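Local coordinates for protein acinetobacter secreted protease CpaA (Acinetobacter nosocomialis M2, PDB 6O38) that probably cleaves proteins as a secreted zinc metalloprotease, and is held in a complex by CpaB, its type II secretion chaperone, at residues L407-S412 against I532-S536; K427-L433 against Y460-G466. All coordinates share one frame; numbering follows the deposited sequence.

Contact 1. Residues L407-S412 against I532-S536; sequences LTAENS and INFYS
Ser-412, just past the last turn of helix 391-411, joins the helix to the irregular segment 532-536 by hydrogen bonding. Its OG accepts the backbone N-H of Tyr-535 at 2.7 Å (N to OG), the N-H pointing well at it (156°). The same OG gives its proton back to the helix, to Thr-408 O at 3.0 Å. With chi1 at -61° the hydroxyl lies opposite its own carbonyl carbon and reaches both partners; a small residue that can donate and accept suits this place. The preceding residue, Asn-411, adds a weak bond from ND2 to the O of Asn-533, the central residue of an inverse gamma turn. The two asparagine side chains lie side by side and point the same way, their amide planes 23° apart.

Van der Waals packing fills in around these bonds. The methyl CG2 of Thr-408 sits 3.6 Å from Tyr-535 CE2, its approach to the ring oblique, while Thr-408 OG1 turns elsewhere, to Arg-497 and Leu-404 O. Phe-534 packs against the helix end, CE1 lying 3.7 Å from Asn-411 CB.

Arg-497, beside zinc ligand His-498, also binds Asn-533 OD1 through NH1 and Tyr-535 OH through its carbonyl. The chemistry therefore implies a mostly buried seam in which the hydroxyls of Thr-408, Ser-412 and Tyr-535 and Asn-533 OD1 all have partners, fixing the 532-536 backbone between helix 391-411 and the zinc-site helix.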
ATOM      1  N   LEU A 407      11.589  -2.638  -1.628  1.00 41.44           N
ATOM      2  CA  LEU A 407      10.252  -3.049  -1.217  1.00 40.73           C
ATOM      3  C   LEU A 407       9.405  -3.446  -2.420  1.00 40.49           C
ATOM      4  O   LEU A 407       8.679  -4.447  -2.373  1.00 39.69           O
ATOM      5  CB  LEU A 407       9.574  -1.927  -0.430  1.00 41.41           C
ATOM      6  CG  LEU A 407       8.109  -2.169  -0.058  1.00 40.98           C
ATOM      7  CD1 LEU A 407       7.991  -3.310   0.940  1.00 39.84           C
ATOM      8  CD2 LEU A 407       7.472  -0.903   0.492  1.00 41.97           C
ATOM      9  N   THR A 408       9.487  -2.674  -3.507  1.00 40.54           N
ATOM     10  CA  THR A 408       8.750  -3.017  -4.719  1.00 40.35           C
ATOM     11  C   THR A 408       9.242  -4.333  -5.309  1.00 39.92           C
ATOM     12  O   THR A 408       8.439  -5.173  -5.731  1.00 39.36           O
ATOM     13  CB  THR A 408       8.877  -1.889  -5.744  1.00 41.19           C
ATOM     14  OG1 THR A 408       8.380  -0.670  -5.180  1.00 41.75           O
ATOM     15  CG2 THR A 408       8.089  -2.217  -7.004  1.00 41.13           C
ATOM     16  N   ALA A 409      10.563  -4.528  -5.348  1.00 39.68           N
ATOM     17  CA  ALA A 409      11.115  -5.766  -5.886  1.00 39.47           C
ATOM     18  C   ALA A 409      10.703  -6.969  -5.046  1.00 38.50           C
ATOM     19  O   ALA A 409      10.345  -8.021  -5.588  1.00 38.00           O
ATOM     20  CB  ALA A 409      12.638  -5.669  -5.969  1.00 40.15           C
ATOM     21  N   GLU A 410      10.745  -6.831  -3.718  1.00 40.83           N
ATOM     22  CA  GLU A 410      10.402  -7.950  -2.847  1.00 39.71           C
ATOM     23  C   GLU A 410       8.922  -8.297  -2.945  1.00 39.01           C
ATOM     24  O   GLU A 410       8.550  -9.475  -2.883  1.00 38.18           O
ATOM     25  CB  GLU A 410      10.788  -7.623  -1.405  1.00 39.54           C
ATOM     26  CG  GLU A 410      10.680  -8.795  -0.446  1.00 38.52           C
ATOM     27  CD  GLU A 410      11.321  -8.504   0.897  1.00 38.64           C
ATOM     28  OE1 GLU A 410      12.553  -8.298   0.934  1.00 39.34           O
ATOM     29  OE2 GLU A 410      10.594  -8.479   1.912  1.00 38.44           O
ATOM     30  N   ASN A 411       8.061  -7.287  -3.097  1.00 39.82           N
ATOM     31  CA  ASN A 411       6.637  -7.544  -3.276  1.00 39.38           C
ATOM     32  C   ASN A 411       6.340  -8.250  -4.591  1.00 39.24           C
ATOM     33  O   ASN A 411       5.297  -8.902  -4.710  1.00 38.71           O
ATOM     34  CB  ASN A 411       5.848  -6.235  -3.211  1.00 40.28           C
ATOM     35  CG  ASN A 411       5.780  -5.663  -1.809  1.00 40.65           C
ATOM     36  OD1 ASN A 411       5.916  -6.387  -0.823  1.00 39.84           O
ATOM     37  ND2 ASN A 411       5.561  -4.356  -1.715  1.00 41.71           N
ATOM     38  N   SER A 412       7.229  -8.137  -5.575  1.00 36.94           N
ATOM     39  CA  SER A 412       6.988  -8.650  -6.916  1.00 37.07           C
ATOM     40  C   SER A 412       7.709  -9.960  -7.195  1.00 36.93           C
ATOM     41  O   SER A 412       7.661 -10.443  -8.331  1.00 37.27           O
ATOM     42  CB  SER A 412       7.406  -7.608  -7.959  1.00 38.11           C
ATOM     43  OG  SER A 412       6.657  -6.415  -7.815  1.00 38.40           O
ATOM     44  N   ILE A 532       1.421   1.777  -7.359  1.00 47.25           N
ATOM     45  CA  ILE A 532       1.388   0.654  -6.432  1.00 46.31           C
ATOM     46  C   ILE A 532       2.776   0.033  -6.394  1.00 45.82           C
ATOM     47  O   ILE A 532       3.556   0.148  -7.344  1.00 46.09           O
ATOM     48  CB  ILE A 532       0.324  -0.405  -6.807  1.00 45.53           C
ATOM     49  CG1 ILE A 532       0.626  -1.023  -8.172  1.00 45.24           C
ATOM     50  CG2 ILE A 532      -1.076   0.195  -6.779  1.00 46.07           C
ATOM     51  CD1 ILE A 532      -0.303  -2.156  -8.545  1.00 44.57           C
ATOM     52  N   ASN A 533       3.084  -0.629  -5.280  1.00 43.66           N
ATOM     53  CA  ASN A 533       4.437  -1.122  -5.020  1.00 43.34           C
ATOM     54  C   ASN A 533       4.649  -2.499  -5.652  1.00 42.26           C
ATOM     55  O   ASN A 533       4.889  -3.500  -4.976  1.00 41.42           O
ATOM     56  CB  ASN A 533       4.700  -1.157  -3.519  1.00 43.27           C
ATOM     57  CG  ASN A 533       4.507   0.194  -2.861  1.00 44.36           C
ATOM     58  OD1 ASN A 533       4.738   1.236  -3.474  1.00 45.11           O
ATOM     59  ND2 ASN A 533       4.076   0.183  -1.606  1.00 44.42           N
ATOM     60  N   PHE A 534       4.564  -2.535  -6.981  1.00 40.58           N
ATOM     61  CA  PHE A 534       4.756  -3.778  -7.715  1.00 39.72           C
ATOM     62  C   PHE A 534       5.381  -3.497  -9.072  1.00 40.47           C
ATOM     63  O   PHE A 534       5.152  -2.445  -9.674  1.00 41.56           O
ATOM     64  CB  PHE A 534       3.437  -4.535  -7.927  1.00 39.11           C
ATOM     65  CG  PHE A 534       2.808  -5.039  -6.662  1.00 38.36           C
ATOM     66  CD1 PHE A 534       3.210  -6.243  -6.105  1.00 37.31           C
ATOM     67  CD2 PHE A 534       1.799  -4.322  -6.040  1.00 38.86           C
ATOM     68  CE1 PHE A 534       2.627  -6.713  -4.944  1.00 36.77           C
ATOM     69  CE2 PHE A 534       1.212  -4.788  -4.880  1.00 38.35           C
ATOM     70  CZ  PHE A 534       1.627  -5.986  -4.331  1.00 37.31           C
ATOM     71  N   TYR A 535       6.181  -4.450  -9.539  1.00 38.69           N
ATOM     72  CA  TYR A 535       6.470  -4.592 -10.956  1.00 39.75           C
ATOM     73  C   TYR A 535       5.460  -5.560 -11.559  1.00 39.79           C
ATOM     74  O   TYR A 535       4.951  -6.454 -10.877  1.00 39.21           O
ATOM     75  CB  TYR A 535       7.895  -5.098 -11.188  1.00 40.49           C
ATOM     76  CG  TYR A 535       8.981  -4.122 -10.787  1.00 41.31           C
ATOM     77  CD1 TYR A 535       9.310  -3.045 -11.602  1.00 42.48           C
ATOM     78  CD2 TYR A 535       9.684  -4.282  -9.600  1.00 41.23           C
ATOM     79  CE1 TYR A 535      10.303  -2.154 -11.242  1.00 43.56           C
ATOM     80  CE2 TYR A 535      10.681  -3.393  -9.232  1.00 42.68           C
ATOM     81  CZ  TYR A 535      10.985  -2.331 -10.058  1.00 43.76           C
ATOM     82  OH  TYR A 535      11.974  -1.444  -9.700  1.00 45.13           O
ATOM     83  N   SER A 536       5.167  -5.379 -12.843  1.00 40.38           N
ATOM     84  CA  SER A 536       4.076  -6.127 -13.454  1.00 40.89           C
ATOM     85  C   SER A 536       4.435  -7.603 -13.591  1.00 41.62           C
ATOM     86  O   SER A 536       5.580  -7.959 -13.884  1.00 42.40           O
ATOM     87  CB  SER A 536       3.722  -5.542 -14.822  1.00 42.18           C
ATOM     88  OG  SER A 536       4.744  -5.786 -15.769  1.00 43.46           O
TER

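Contact 2. Residues K427-L433 against Y460-G466; sequences KIPAATL and YQGNEPG
Lys-427 and Glu-464 form a salt bridge where the loop after strand 416-425 meets strand 457-462 and the turn that follows it, within the metallopeptidase domain of the M12B reprolysin-like family. Lys-427 NZ lies 3.0 Å from Glu-464 OE2, meeting it on the anti side, while Tyr-460 OH meets the same oxygen on the syn side at 2.8 Å. Two donors thus hold one carboxylate oxygen, which would probably favour the charged form of the glutamate. Bends at chi2 and chi4 curl the lysine back along its own loop, where NZ also bonds to Ile-428 O (2.8 Å) and to Ala-430 O. The long, flexible chain suits lysine to tying loop carbonyls and a carboxylate together.

Packing centres on the Tyr-460 ring. Ile-428 lays CD1 over one face in a CH-pi contact, 3.7 Å from the ring centroid, whereas Leu-433 CD1 comes to the ring's edge. Tyrosine suits the place because its flat ring is packed by aliphatic groups while its hydroxyl reaches a charge.

Helix capping and a backbone bond close the far end. Thr-432 is the N-cap of helix 433-439, its OG1 capping Glu-435 N, and the first residue of that helix, Leu-433, gives its N-H to Pro-465 O at 3.2 Å (N to O). This donor stands above the carbonyl plane, 54° out of it, so the bond is not made on a lone pair of Pro-465 O.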
ATOM      1  N   LYS A 427      28.972  17.345  -9.303  1.00 73.18           N
ATOM      2  CA  LYS A 427      28.138  17.891 -10.366  1.00 74.10           C
ATOM      3  C   LYS A 427      28.626  17.356 -11.706  1.00 73.88           C
ATOM      4  O   LYS A 427      29.753  17.647 -12.121  1.00 75.58           O
ATOM      5  CB  LYS A 427      28.173  19.420 -10.350  1.00 77.49           C
ATOM      6  CG  LYS A 427      27.689  20.079 -11.635  1.00 79.16           C
ATOM      7  CD  LYS A 427      26.190  20.314 -11.622  1.00 78.63           C
ATOM      8  CE  LYS A 427      25.748  21.098 -12.849  1.00 80.74           C
ATOM      9  NZ  LYS A 427      25.596  20.226 -14.046  1.00 79.29           N
ATOM     10  N   ILE A 428      27.789  16.572 -12.370  1.00 72.04           N
ATOM     11  CA  ILE A 428      28.128  16.096 -13.716  1.00 72.04           C
ATOM     12  C   ILE A 428      28.061  17.268 -14.688  1.00 75.01           C
ATOM     13  O   ILE A 428      27.044  17.985 -14.716  1.00 75.83           O
ATOM     14  CB  ILE A 428      27.180  14.972 -14.140  1.00 69.36           C
ATOM     15  CG1 ILE A 428      27.239  13.816 -13.139  1.00 66.76           C
ATOM     16  CG2 ILE A 428      27.523  14.486 -15.540  1.00 69.55           C
ATOM     17  CD1 ILE A 428      26.408  12.616 -13.544  1.00 65.06           C
ATOM     18  N   PRO A 429      29.099  17.513 -15.492  1.00 76.73           N
ATOM     19  CA  PRO A 429      29.064  18.670 -16.397  1.00 79.84           C
ATOM     20  C   PRO A 429      28.040  18.493 -17.506  1.00 79.51           C
ATOM     21  O   PRO A 429      28.265  17.735 -18.456  1.00 78.82           O
ATOM     22  CB  PRO A 429      30.492  18.730 -16.956  1.00 81.53           C
ATOM     23  CG  PRO A 429      31.321  17.903 -16.018  1.00 79.75           C
ATOM     24  CD  PRO A 429      30.407  16.841 -15.500  1.00 76.36           C
ATOM     25  N   ALA A 430      26.920  19.202 -17.396  1.00 80.17           N
ATOM     26  CA  ALA A 430      25.819  19.090 -18.342  1.00 79.93           C
ATOM     27  C   ALA A 430      24.818  20.198 -18.058  1.00 81.52           C
ATOM     28  O   ALA A 430      24.527  20.492 -16.897  1.00 81.11           O
ATOM     29  CB  ALA A 430      25.132  17.723 -18.248  1.00 76.46           C
ATOM     30  N   ALA A 431      24.292  20.802 -19.124  1.00 83.47           N
ATOM     31  CA  ALA A 431      23.253  21.811 -18.973  1.00 85.06           C
ATOM     32  C   ALA A 431      21.888  21.208 -18.670  1.00 82.65           C
ATOM     33  O   ALA A 431      21.027  21.903 -18.121  1.00 83.38           O
ATOM     34  CB  ALA A 431      23.167  22.671 -20.234  1.00 88.17           C
ATOM     35  N   THR A 432      21.670  19.938 -19.016  1.00 80.80           N
ATOM     36  CA  THR A 432      20.388  19.275 -18.822  1.00 78.54           C
ATOM     37  C   THR A 432      20.596  17.896 -18.210  1.00 75.16           C
ATOM     38  O   THR A 432      21.690  17.326 -18.257  1.00 74.54           O
ATOM     39  CB  THR A 432      19.614  19.124 -20.144  1.00 79.05           C
ATOM     40  OG1 THR A 432      20.347  18.267 -21.033  1.00 78.38           O
ATOM     41  CG2 THR A 432      19.400  20.477 -20.808  1.00 82.58           C
ATOM     42  N   LEU A 433      19.517  17.364 -17.630  1.00 76.82           N
ATOM     43  CA  LEU A 433      19.563  16.016 -17.074  1.00 73.73           C
ATOM     44  C   LEU A 433      19.725  14.987 -18.187  1.00 73.25           C
ATOM     45  O   LEU A 433      20.392  13.960 -18.007  1.00 71.97           O
ATOM     46  CB  LEU A 433      18.305  15.744 -16.256  1.00 72.37           C
ATOM     47  CG  LEU A 433      18.389  14.608 -15.231  1.00 70.08           C
ATOM     48  CD1 LEU A 433      19.505  14.865 -14.211  1.00 70.08           C
ATOM     49  CD2 LEU A 433      17.055  14.404 -14.525  1.00 68.95           C
ATOM     50  N   TYR A 460      22.237   9.204 -10.242  1.00 58.56           N
ATOM     51  CA  TYR A 460      22.571  10.614 -10.101  1.00 60.27           C
ATOM     52  C   TYR A 460      21.338  11.407  -9.696  1.00 60.59           C
ATOM     53  O   TYR A 460      20.270  11.256 -10.298  1.00 60.33           O
ATOM     54  CB  TYR A 460      23.153  11.165 -11.406  1.00 61.87           C
ATOM     55  CG  TYR A 460      23.465  12.644 -11.373  1.00 63.84           C
ATOM     56  CD1 TYR A 460      24.479  13.141 -10.566  1.00 64.48           C
ATOM     57  CD2 TYR A 460      22.751  13.541 -12.157  1.00 65.16           C
ATOM     58  CE1 TYR A 460      24.770  14.492 -10.536  1.00 66.43           C
ATOM     59  CE2 TYR A 460      23.036  14.892 -12.134  1.00 67.10           C
ATOM     60  CZ  TYR A 460      24.046  15.362 -11.322  1.00 68.05           C
ATOM     61  OH  TYR A 460      24.332  16.709 -11.297  1.00 70.95           O
ATOM     62  N   GLN A 461      21.489  12.247  -8.674  1.00 63.97           N
ATOM     63  CA  GLN A 461      20.436  13.141  -8.204  1.00 64.61           C
ATOM     64  C   GLN A 461      20.908  14.573  -8.425  1.00 66.83           C
ATOM     65  O   GLN A 461      21.806  15.049  -7.722  1.00 67.72           O
ATOM     66  CB  GLN A 461      20.118  12.879  -6.732  1.00 63.66           C
ATOM     67  CG  GLN A 461      19.204  13.907  -6.087  1.00 64.62           C
ATOM     68  CD  GLN A 461      18.808  13.522  -4.674  1.00 63.66           C
ATOM     69  OE1 GLN A 461      17.772  12.895  -4.456  1.00 62.51           O
ATOM     70  NE2 GLN A 461      19.640  13.891  -3.705  1.00 64.22           N
ATOM     71  N   GLY A 462      20.306  15.257  -9.399  1.00 67.09           N
ATOM     72  CA  GLY A 462      20.755  16.574  -9.805  1.00 70.00           C
ATOM     73  C   GLY A 462      19.627  17.592  -9.777  1.00 71.61           C
ATOM     74  O   GLY A 462      18.481  17.275  -9.451  1.00 70.38           O
ATOM     75  N   ASN A 463      19.990  18.829 -10.118  1.00 71.26           N
ATOM     76  CA  ASN A 463      19.045  19.939 -10.168  1.00 73.33           C
ATOM     77  C   ASN A 463      18.961  20.562 -11.557  1.00 75.26           C
ATOM     78  O   ASN A 463      18.328  21.613 -11.720  1.00 77.51           O
ATOM     79  CB  ASN A 463      19.423  21.000  -9.127  1.00 75.57           C
ATOM     80  CG  ASN A 463      18.296  21.978  -8.848  1.00 77.32           C
ATOM     81  OD1 ASN A 463      17.129  21.592  -8.767  1.00 75.97           O
ATOM     82  ND2 ASN A 463      18.640  23.253  -8.704  1.00 80.48           N
ATOM     83  N   GLU A 464      19.583  19.946 -12.557  1.00 75.52           N
ATOM     84  CA  GLU A 464      19.504  20.456 -13.915  1.00 77.36           C
ATOM     85  C   GLU A 464      18.103  20.234 -14.483  1.00 76.63           C
ATOM     86  O   GLU A 464      17.422  19.271 -14.122  1.00 74.03           O
ATOM     87  CB  GLU A 464      20.540  19.773 -14.808  1.00 76.82           C
ATOM     88  CG  GLU A 464      21.981  19.867 -14.307  1.00 77.44           C
ATOM     89  CD  GLU A 464      22.294  18.867 -13.206  1.00 74.76           C
ATOM     90  OE1 GLU A 464      21.510  17.910 -13.032  1.00 72.20           O
ATOM     91  OE2 GLU A 464      23.322  19.033 -12.515  1.00 75.33           O
ATOM     92  N   PRO A 465      17.644  21.116 -15.370  1.00 78.91           N
ATOM     93  CA  PRO A 465      16.333  20.899 -16.000  1.00 78.39           C
ATOM     94  C   PRO A 465      16.390  19.773 -17.023  1.00 76.61           C
ATOM     95  O   PRO A 465      17.310  19.705 -17.842  1.00 77.39           O
ATOM     96  CB  PRO A 465      16.028  22.248 -16.657  1.00 81.88           C
ATOM     97  CG  PRO A 465      17.376  22.847 -16.915  1.00 83.94           C
ATOM     98  CD  PRO A 465      18.244  22.401 -15.769  1.00 82.40           C
ATOM     99  N   GLY A 466      15.388  18.893 -16.974  1.00 79.67           N
ATOM    100  CA  GLY A 466      15.266  17.847 -17.973  1.00 78.51           C
ATOM    101  C   GLY A 466      14.663  18.341 -19.279  1.00 80.78           C
ATOM    102  O   GLY A 466      13.954  19.349 -19.334  1.00 82.83           O
TER

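Overall arrangement
The two contacts lie about 28 Å apart between centres, with nearest atoms about 15 Å apart, and do not touch. Along the chain, both segments of contact 2 fall between 407-412 and 532-536. Contact 1 joins the C-terminal end of helix 391-411 to a late loop; contact 2 joins the loop after strand 416-425 to strand 457-462, and both these strands pair with strand 367-381. Each approaches the zinc ion to about 11 Å, through the side chains of Tyr-535 and Leu-433. Contact 1 is reached by CpaB, contact 2 by no other chain, so of the two, contact 1 alone lies at the CpaB interface.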